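Local coordinates for uncharacterized protein (Bacteroides eggerthii, PDB 4GDZ) that is of unknown function, belongs to the DUF4251 family, has a nine-stranded antiparallel beta sheet and binds a magnesium ion in the crystal, at residues Q46-A51 and N165-F170; A62-N67 and F84-P89; G114-S119 and L133-G138. All coordinates share one frame; numbering follows the deposited sequence. Where two conformers were deposited one is given.

Interaction 1. Residues Q46-A51 and N165-F170; sequences QFVLEA and NQSNIF
Glu50 and Ser167 make the central bond between strand 46-55 and the start of the last helix. Ser167 OG donates to Glu50 OE2 over 2.6 Å and meets the carboxylate oxygen nearly along its C-O axis. Ile169 N adds a weak but straight bond to Glu50 OE2, 3.4 Å long at 167°. The other oxygen, Glu50 OE1, accepts from a water at 2.8 Å, and that water in turn accepts from Asn168 N. Val48 flanks the serine, with Val48 CG2 3.4 Å from Ser167 OG.

Ser167 is the N-cap of helix 168-171. Its OG lies anti to the backbone N (chi1 169°), where Ser167 OG accepts from Phe170 N at 3.1 Å while donating to the glutamate. Backbone bonds of Val48 to Leu162 and Glu50 to Ser160 fix the strand against strand 155-163. With an alanine here in place of Glu50, the Ser167 hydroxyl would probably lose its acceptor, and the water on Asn168 N its carboxylate partner.

Both oxygens of Glu50 thus face the helix start, OE2 directly and OE1 through water. The N-H groups there would probably favour a charged carboxylate.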
loop_
_atom_site.group_PDB
_atom_site.type_symbol
_atom_site.label_atom_id
_atom_site.label_comp_id
_atom_site.label_asym_id
_atom_site.label_seq_id
_atom_site.Cartn_x
_atom_site.Cartn_y
_atom_site.Cartn_z
ATOM N N GLN A 46 9.430 10.808 24.350
ATOM C CA GLN A 46 9.703 12.184 23.973
ATOM C C GLN A 46 9.997 12.176 22.472
ATOM O O GLN A 46 11.127 11.977 22.044
ATOM C CB GLN A 46 10.846 12.762 24.812
ATOM C CG GLN A 46 10.444 12.950 26.265
ATOM C CD GLN A 46 11.526 13.604 27.095
ATOM O OE1 GLN A 46 12.628 13.124 27.140
ATOM N NE2 GLN A 46 11.195 14.693 27.764
ATOM N N PHE A 47 8.945 12.332 21.674
ATOM C CA PHE A 47 9.054 12.212 20.233
ATOM C C PHE A 47 7.997 13.009 19.504
ATOM O O PHE A 47 6.950 13.355 20.068
ATOM C CB PHE A 47 9.006 10.728 19.792
ATOM C CG PHE A 47 7.708 10.016 20.118
ATOM C CD1 PHE A 47 6.615 10.090 19.256
ATOM C CD2 PHE A 47 7.587 9.241 21.275
ATOM C CE1 PHE A 47 5.433 9.420 19.553
ATOM C CE2 PHE A 47 6.406 8.572 21.572
ATOM C CZ PHE A 47 5.336 8.647 20.699
ATOM N N VAL A 48 8.286 13.299 18.244
ATOM C CA VAL A 48 7.320 13.867 17.329
ATOM C C VAL A 48 7.360 13.081 16.014
ATOM O O VAL A 48 8.432 12.861 15.452
ATOM C CB VAL A 48 7.586 15.354 17.002
ATOM C CG1 VAL A 48 6.371 15.921 16.254
ATOM C CG2 VAL A 48 7.877 16.165 18.252
ATOM N N LEU A 49 6.202 12.656 15.542
ATOM C CA LEU A 49 6.035 12.181 14.159
ATOM C C LEU A 49 5.577 13.391 13.343
ATOM O O LEU A 49 4.487 13.924 13.575
ATOM C CB LEU A 49 4.992 11.070 14.110
ATOM C CG LEU A 49 4.765 10.295 12.791
ATOM C CD1 LEU A 49 4.011 11.116 11.761
ATOM C CD2 LEU A 49 6.076 9.880 12.203
ATOM N N GLU A 50 6.424 13.847 12.432
ATOM C CA GLU A 50 6.108 14.954 11.533
ATOM C C GLU A 50 5.668 14.373 10.178
ATOM O O GLU A 50 6.494 13.805 9.442
ATOM C CB GLU A 50 7.351 15.871 11.386
ATOM C CG GLU A 50 7.801 16.489 12.712
ATOM C CD GLU A 50 8.887 17.563 12.600
ATOM O OE1 GLU A 50 9.425 17.794 11.492
ATOM O OE2 GLU A 50 9.234 18.176 13.643
ATOM N N ALA A 51 4.374 14.467 9.870
ATOM C CA ALA A 51 3.798 13.797 8.684
ATOM C C ALA A 51 4.020 14.654 7.441
ATOM O O ALA A 51 3.963 15.878 7.514
ATOM C CB ALA A 51 2.310 13.514 8.860
ATOM N N ASN A 165 14.236 17.253 20.495
ATOM C CA ASN A 165 15.293 18.224 20.193
ATOM C C ASN A 165 15.738 18.273 18.730
ATOM O O ASN A 165 16.542 19.114 18.358
ATOM C CB ASN A 165 16.504 18.076 21.134
ATOM C CG ASN A 165 17.315 16.786 20.922
ATOM O OD1 ASN A 165 17.079 15.988 20.011
ATOM N ND2 ASN A 165 18.301 16.592 21.790
ATOM N N GLN A 166 15.222 17.383 17.891
ATOM C CA GLN A 166 15.475 17.492 16.454
ATOM C C GLN A 166 14.223 17.895 15.685
ATOM O O GLN A 166 14.220 17.921 14.460
ATOM C CB GLN A 166 16.037 16.167 15.924
ATOM C CG GLN A 166 17.467 15.872 16.380
ATOM C CD GLN A 166 17.893 14.460 16.006
ATOM O OE1 GLN A 166 17.404 13.897 15.021
ATOM N NE2 GLN A 166 18.788 13.870 16.801
ATOM N N SER A 167 13.150 18.205 16.404
ATOM C CA SER A 167 11.870 18.513 15.778
ATOM C C SER A 167 11.644 20.017 15.702
ATOM O O SER A 167 11.574 20.684 16.738
ATOM C CB SER A 167 10.748 17.862 16.586
ATOM O OG SER A 167 9.496 18.333 16.175
ATOM N N ASN A 168 11.529 20.559 14.487
ATOM C CA ASN A 168 11.179 21.979 14.319
ATOM C C ASN A 168 9.785 22.292 14.845
ATOM O O ASN A 168 9.521 23.420 15.253
ATOM C CB ASN A 168 11.292 22.419 12.858
ATOM C CG ASN A 168 12.724 22.428 12.357
ATOM O OD1 ASN A 168 13.668 22.603 13.128
ATOM N ND2 ASN A 168 12.894 22.226 11.059
ATOM N N ILE A 169 8.876 21.309 14.828
ATOM C CA ILE A 169 7.530 21.472 15.413
ATOM C C ILE A 169 7.662 21.750 16.908
ATOM O O ILE A 169 7.085 22.701 17.452
ATOM C CB ILE A 169 6.663 20.194 15.238
ATOM C CG1 ILE A 169 6.303 19.980 13.765
ATOM C CG2 ILE A 169 5.388 20.271 16.083
ATOM C CD1 ILE A 169 5.627 21.172 13.125
ATOM N N PHE A 170 8.402 20.882 17.583
ATOM C CA PHE A 170 8.611 21.039 19.022
ATOM C C PHE A 170 9.322 22.362 19.321
ATOM O O PHE A 170 8.914 23.104 20.219
ATOM C CB PHE A 170 9.400 19.870 19.645
ATOM C CG PHE A 170 9.667 20.050 21.134
ATOM C CD1 PHE A 170 8.632 19.874 22.065
ATOM C CD2 PHE A 170 10.906 20.438 21.585
ATOM C CE1 PHE A 170 8.870 20.063 23.422
ATOM C CE2 PHE A 170 11.141 20.638 22.939
ATOM C CZ PHE A 170 10.123 20.444 23.852
HETATM O O HOH W 1 11.772 19.156 11.960
#

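Interaction 2. Residues A62-N67 and F84-P89; sequences AFVTSN and FNTVYP
Val64 and Phe84 make the closest apolar contact between segments 62-67 and 84-89. Val64 CG1 sits 3.4 Å from Phe84 CB and lies oblique to the aromatic ring. The valine sets CG1 anti to its carbonyl carbon (chi1 -59°), which directs this methyl at the phenylalanine. Phe84 points its CB toward the valine, but the ring turns off from it, and the Phe84 side chain also touches Val54 of strand 46-55. A second apolar contact joins Ala62 and Thr86. Ala62 CB packs 3.8 Å from Thr86 CB, and the threonine methyl CG2 lies equally near the alanine. Thr86 CG2 also comes within 3.9 Å of Phe63 O, and Thr86 CG2 is 4.4 Å from Val64 CG1. One threonine methyl thus lies near three successive residues of the facing segment.

The polar bonds belong to the individual segments and their other neighbours. Thr86 OG1 accepts from Tyr88 N at 3.2 Å with an N-H...O angle of 142°, which is an ST turn. The same hydroxyl is hydrogen-bonded to Gly93 O. On the outer sides, Ala62 and Val64 bond through their backbones to Val54 and Asn52 of strand 46-55. Phe84 and Thr86 do likewise with Gly95 and Gly93.

A second subunit covers part of this region. Ala62 packs on Asn117 of that subunit, and the Tyr88 ring meets its Phe132 edge-to-face. Within the chain, Tyr88 also stacks on Phe56.

Strands 61-74 and 77-85 form a beta hairpin of the antiparallel sheet. The contact lies at its open end, where the two segments have moved apart and side chains meet in place of a backbone ladder. The ST turn follows directly on strand 77-85.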
loop_
_atom_site.group_PDB
_atom_site.type_symbol
_atom_site.label_atom_id
_atom_site.label_comp_id
_atom_site.label_asym_id
_atom_site.label_seq_id
_atom_site.Cartn_x
_atom_site.Cartn_y
_atom_site.Cartn_z
ATOM N N ALA A 62 -1.486 11.670 -0.884
ATOM C CA ALA A 62 -1.395 13.097 -1.235
ATOM C C ALA A 62 -0.455 13.728 -0.237
ATOM O O ALA A 62 -0.411 13.302 0.933
ATOM C CB ALA A 62 -2.764 13.778 -1.158
ATOM N N PHE A 63 0.297 14.734 -0.654
ATOM C CA PHE A 63 1.185 15.434 0.308
ATOM C C PHE A 63 0.414 16.389 1.216
ATOM O O PHE A 63 -0.677 16.819 0.874
ATOM C CB PHE A 63 2.322 16.150 -0.393
ATOM C CG PHE A 63 1.883 17.099 -1.481
ATOM C CD1 PHE A 63 1.430 18.384 -1.172
ATOM C CD2 PHE A 63 1.946 16.708 -2.805
ATOM C CE1 PHE A 63 1.069 19.269 -2.183
ATOM C CE2 PHE A 63 1.583 17.590 -3.818
ATOM C CZ PHE A 63 1.122 18.858 -3.487
ATOM N N VAL A 64 0.974 16.663 2.398
ATOM C CA VAL A 64 0.353 17.516 3.417
ATOM C C VAL A 64 1.467 18.350 4.055
ATOM O O VAL A 64 2.628 18.009 3.953
ATOM C CB VAL A 64 -0.396 16.758 4.541
ATOM C CG1 VAL A 64 -1.520 15.882 3.985
ATOM C CG2 VAL A 64 0.574 15.978 5.450
ATOM N N THR A 65 1.088 19.445 4.698
ATOM C CA THR A 65 2.016 20.294 5.453
ATOM C C THR A 65 2.279 19.751 6.851
ATOM O O THR A 65 1.356 19.593 7.625
ATOM C CB THR A 65 1.391 21.690 5.643
ATOM O OG1 THR A 65 0.980 22.185 4.365
ATOM C CG2 THR A 65 2.361 22.659 6.312
ATOM N N SER A 66 3.544 19.549 7.188
ATOM C CA SER A 66 3.953 19.105 8.523
ATOM C C SER A 66 3.549 20.016 9.700
ATOM O O SER A 66 3.250 19.524 10.793
ATOM C CB SER A 66 5.475 18.909 8.533
ATOM O OG SER A 66 5.879 18.388 9.771
ATOM N N ASN A 67 3.526 21.340 9.483
ATOM C CA ASN A 67 3.157 22.305 10.542
ATOM C C ASN A 67 1.825 22.014 11.254
ATOM O O ASN A 67 1.657 22.305 12.447
ATOM C CB ASN A 67 3.088 23.753 9.998
ATOM C CG ASN A 67 2.726 24.757 11.105
ATOM O OD1 ASN A 67 3.431 24.842 12.124
ATOM N ND2 ASN A 67 1.601 25.469 10.949
ATOM N N PHE A 84 -5.615 18.454 6.542
ATOM C CA PHE A 84 -5.229 18.336 5.124
ATOM C C PHE A 84 -6.413 18.735 4.251
ATOM O O PHE A 84 -7.592 18.491 4.581
ATOM C CB PHE A 84 -4.678 16.943 4.800
ATOM C CG PHE A 84 -5.601 15.811 5.123
ATOM C CD1 PHE A 84 -6.537 15.357 4.181
ATOM C CD2 PHE A 84 -5.514 15.147 6.338
ATOM C CE1 PHE A 84 -7.358 14.297 4.472
ATOM C CE2 PHE A 84 -6.359 14.095 6.643
ATOM C CZ PHE A 84 -7.296 13.673 5.714
ATOM N N ASN A 85 -6.079 19.394 3.156
ATOM C CA ASN A 85 -7.042 19.882 2.234
ATOM C C ASN A 85 -6.349 19.671 0.871
ATOM O O ASN A 85 -5.602 20.497 0.449
ATOM C CB ASN A 85 -7.313 21.381 2.590
ATOM C CG ASN A 85 -8.053 22.103 1.504
ATOM O OD1 ASN A 85 -8.624 21.473 0.653
ATOM N ND2 ASN A 85 -8.062 23.421 1.543
ATOM N N THR A 86 -6.564 18.530 0.248
ATOM C CA THR A 86 -5.713 18.032 -0.857
ATOM C C THR A 86 -6.479 17.982 -2.177
ATOM O O THR A 86 -7.682 18.182 -2.215
ATOM C CB THR A 86 -5.161 16.620 -0.572
ATOM O OG1 THR A 86 -6.213 15.651 -0.700
ATOM C CG2 THR A 86 -4.538 16.513 0.858
ATOM N N VAL A 87 -5.754 17.694 -3.247
ATOM C CA VAL A 87 -6.309 17.590 -4.588
ATOM C C VAL A 87 -7.063 16.226 -4.768
ATOM O O VAL A 87 -7.767 16.031 -5.767
ATOM C CB VAL A 87 -5.200 17.850 -5.634
ATOM C CG1 VAL A 87 -5.637 17.508 -7.062
ATOM C CG2 VAL A 87 -4.780 19.338 -5.586
ATOM N N TYR A 88 -6.930 15.306 -3.807
ATOM C CA TYR A 88 -7.710 14.052 -3.863
ATOM C C TYR A 88 -9.219 14.461 -3.831
ATOM O O TYR A 88 -9.643 15.100 -2.899
ATOM C CB TYR A 88 -7.316 13.148 -2.724
ATOM C CG TYR A 88 -7.965 11.785 -2.726
ATOM C CD1 TYR A 88 -9.303 11.628 -2.345
ATOM C CD2 TYR A 88 -7.256 10.653 -3.083
ATOM C CE1 TYR A 88 -9.921 10.375 -2.354
ATOM C CE2 TYR A 88 -7.852 9.398 -3.065
ATOM C CZ TYR A 88 -9.179 9.259 -2.704
ATOM O OH TYR A 88 -9.774 8.015 -2.692
ATOM N N PRO A 89 -9.972 14.181 -4.903
ATOM C CA PRO A 89 -11.302 14.798 -5.013
ATOM C C PRO A 89 -12.281 14.229 -3.985
ATOM O O PRO A 89 -12.165 13.054 -3.593
ATOM C CB PRO A 89 -11.761 14.415 -6.403
ATOM C CG PRO A 89 -10.560 13.948 -7.126
ATOM C CD PRO A 89 -9.636 13.398 -6.103
#

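Interaction 3. Residues G114-S119 and L133-G138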
loop_
_atom_site.group_PDB
_atom_site.type_symbol
_atom_site.label_atom_id
_atom_site.label_comp_id
_atom_site.label_asym_id
_atom_site.label_seq_id
_atom_site.Cartn_x
_atom_site.Cartn_y
_atom_site.Cartn_z
ATOM N N GLY A 114 13.876 -5.556 14.725
ATOM C CA GLY A 114 13.842 -4.143 15.144
ATOM C C GLY A 114 12.672 -3.319 14.624
ATOM O O GLY A 114 12.658 -2.107 14.798
ATOM N N ASN A 115 11.673 -3.959 14.004
ATOM C CA ASN A 115 10.422 -3.250 13.678
ATOM C C ASN A 115 9.628 -3.048 14.957
ATOM O O ASN A 115 9.608 -3.924 15.815
ATOM C CB ASN A 115 9.574 -3.995 12.648
ATOM C CG ASN A 115 10.370 -4.380 11.409
ATOM O OD1 ASN A 115 10.949 -3.528 10.732
ATOM N ND2 ASN A 115 10.428 -5.669 11.135
ATOM N N ILE A 116 9.004 -1.881 15.079
ATOM C CA ILE A 116 8.265 -1.486 16.282
ATOM C C ILE A 116 6.821 -1.190 15.911
ATOM O O ILE A 116 6.549 -0.548 14.901
ATOM C CB ILE A 116 8.908 -0.252 16.965
ATOM C CG1 ILE A 116 10.310 -0.620 17.474
ATOM C CG2 ILE A 116 8.052 0.273 18.126
ATOM C CD1 ILE A 116 11.093 0.570 17.977
ATOM N N ASN A 117 5.903 -1.734 16.691
ATOM C CA ASN A 117 4.467 -1.420 16.583
ATOM C C ASN A 117 4.077 -0.865 17.958
ATOM O O ASN A 117 4.370 -1.503 18.978
ATOM C CB ASN A 117 3.663 -2.693 16.339
ATOM C CG ASN A 117 3.880 -3.316 14.963
ATOM O OD1 ASN A 117 4.510 -2.752 14.044
ATOM N ND2 ASN A 117 3.357 -4.498 14.816
ATOM N N CYS A 118 3.414 0.279 17.999
ATOM C CA CYS A 118 3.065 0.966 19.242
ATOM C C CYS A 118 1.654 1.558 19.174
ATOM O O CYS A 118 1.266 2.061 18.132
ATOM C CB CYS A 118 4.080 2.095 19.472
ATOM S SG CYS A 118 3.804 3.139 20.929
ATOM N N SER A 119 0.928 1.561 20.286
ATOM C CA SER A 119 -0.373 2.230 20.353
ATOM C C SER A 119 -0.458 3.018 21.628
ATOM O O SER A 119 0.225 2.705 22.631
ATOM C CB SER A 119 -1.560 1.232 20.235
ATOM O OG SER A 119 -1.751 0.468 21.414
ATOM N N LEU A 133 1.121 3.432 15.705
ATOM C CA LEU A 133 2.339 3.901 15.047
ATOM C C LEU A 133 3.248 2.718 14.770
ATOM O O LEU A 133 3.452 1.860 15.639
ATOM C CB LEU A 133 3.018 4.939 15.959
ATOM C CG LEU A 133 4.370 5.575 15.626
ATOM C CD1 LEU A 133 4.607 6.727 16.590
ATOM C CD2 LEU A 133 5.491 4.560 15.751
ATOM N N THR A 134 3.808 2.670 13.554
ATOM C CA THR A 134 4.712 1.607 13.157
ATOM C C THR A 134 5.996 2.230 12.607
ATOM O O THR A 134 5.958 3.259 11.930
ATOM C CB THR A 134 4.110 0.679 12.087
ATOM O OG1 THR A 134 3.778 1.470 10.937
ATOM C CG2 THR A 134 2.875 -0.042 12.639
ATOM N N LEU A 135 7.121 1.619 12.958
ATOM C CA LEU A 135 8.455 2.051 12.528
ATOM C C LEU A 135 9.158 0.829 11.979
ATOM O O LEU A 135 9.335 -0.157 12.684
ATOM C CB LEU A 135 9.246 2.645 13.721
ATOM C CG LEU A 135 10.706 3.082 13.511
ATOM C CD1 LEU A 135 10.771 4.338 12.665
ATOM C CD2 LEU A 135 11.416 3.305 14.847
ATOM N N THR A 136 9.566 0.886 10.725
ATOM C CA THR A 136 10.370 -0.178 10.129
ATOM C C THR A 136 11.880 0.025 10.462
ATOM O O THR A 136 12.383 1.158 10.503
ATOM C CB THR A 136 10.103 -0.264 8.608
ATOM O OG1 THR A 136 8.721 -0.595 8.409
ATOM C CG2 THR A 136 10.959 -1.358 7.928
ATOM N N ASN A 137 12.573 -1.072 10.745
ATOM C CA ASN A 137 14.027 -1.039 10.974
ATOM C C ASN A 137 14.762 -0.287 9.848
ATOM O O ASN A 137 14.331 -0.294 8.684
ATOM C CB ASN A 137 14.579 -2.469 11.115
ATOM C CG ASN A 137 16.099 -2.509 11.307
ATOM O OD1 ASN A 137 16.654 -1.898 12.227
ATOM N ND2 ASN A 137 16.777 -3.243 10.435
ATOM N N GLY A 138 15.853 0.386 10.211
ATOM C CA GLY A 138 16.775 0.942 9.229
ATOM C C GLY A 138 16.581 2.403 8.883
ATOM O O GLY A 138 17.441 2.994 8.250
#
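Asn115 turns its CG anti to the carbonyl carbon (chi1 -51°), and this brings OD1 across to the backbone of Asn137. Ile116 adopts a similar first torsion (chi1 -65°) and extends its chain toward Leu135. The two side chains lie side by side, pointing the same way, with Ile116 CD1 4.2 Å from Leu135 CD2.

Asn137 N donates to Asn115 OD1 over 2.9 Å. The donor is tilted somewhat from the plane of the amide carbonyl. The other end of that amide, ND2, bonds to Asp111, which helps hold the group in place. Beyond Asn115 the strands run antiparallel. Ile116 pairs with Leu135, and Ile116 N reaches Leu135 O at 3.0 Å in the carbonyl plane. Leu135 N returns the bond to Ile116 O. Cys118 and Leu133 form the next hydrogen-bonded pair: Cys118 N to Leu133 O and Leu133 N to Cys118 O are both 2.8 Å. Between the pairs, Thr134 CA makes a CA-H...O contact of 3.3 Å with Ile116 O.

The face with Ile116, Cys118, Leu133 and Leu135 is buried. Helix 28-44 covers part of it, through Val39 and Leu42 on Ile116 and Tyr35 on Leu135. On the other face Thr134 OG1 bonds to Gln60 of a third subunit.

The hairpin is therefore amphipathic. Part of its apolar face packs under helix 28-44, and its polar face serves the contact between subunits. The side-chain carbonyl of Asn115, OD1, continues the bonding to Asn137 N just past the last bridge.

All three contacts involve strands of the same antiparallel sheet, and all are partly buried. Interaction 3 is the most regular, a backbone ladder in which five of ten touching residues are buried. Interaction 2 joins the open end of another hairpin mainly by side chains. Its centre lies farthest out, about 15 Å from the chain's centre. Interaction 1 lies nearest, at about 10 Å, and ties a short helix to strand 46-55 through a carboxylate and a water. Interactions 1 and 2 touch where Glu50 CB packs 3.3 Å from Ser66 OG. Interactions 1 and 3 meet more lightly, through Phe47 and Leu133. Interactions 2 and 3 do not touch. Both reach neighbouring subunits, whereas interaction 1 stays within its own chain.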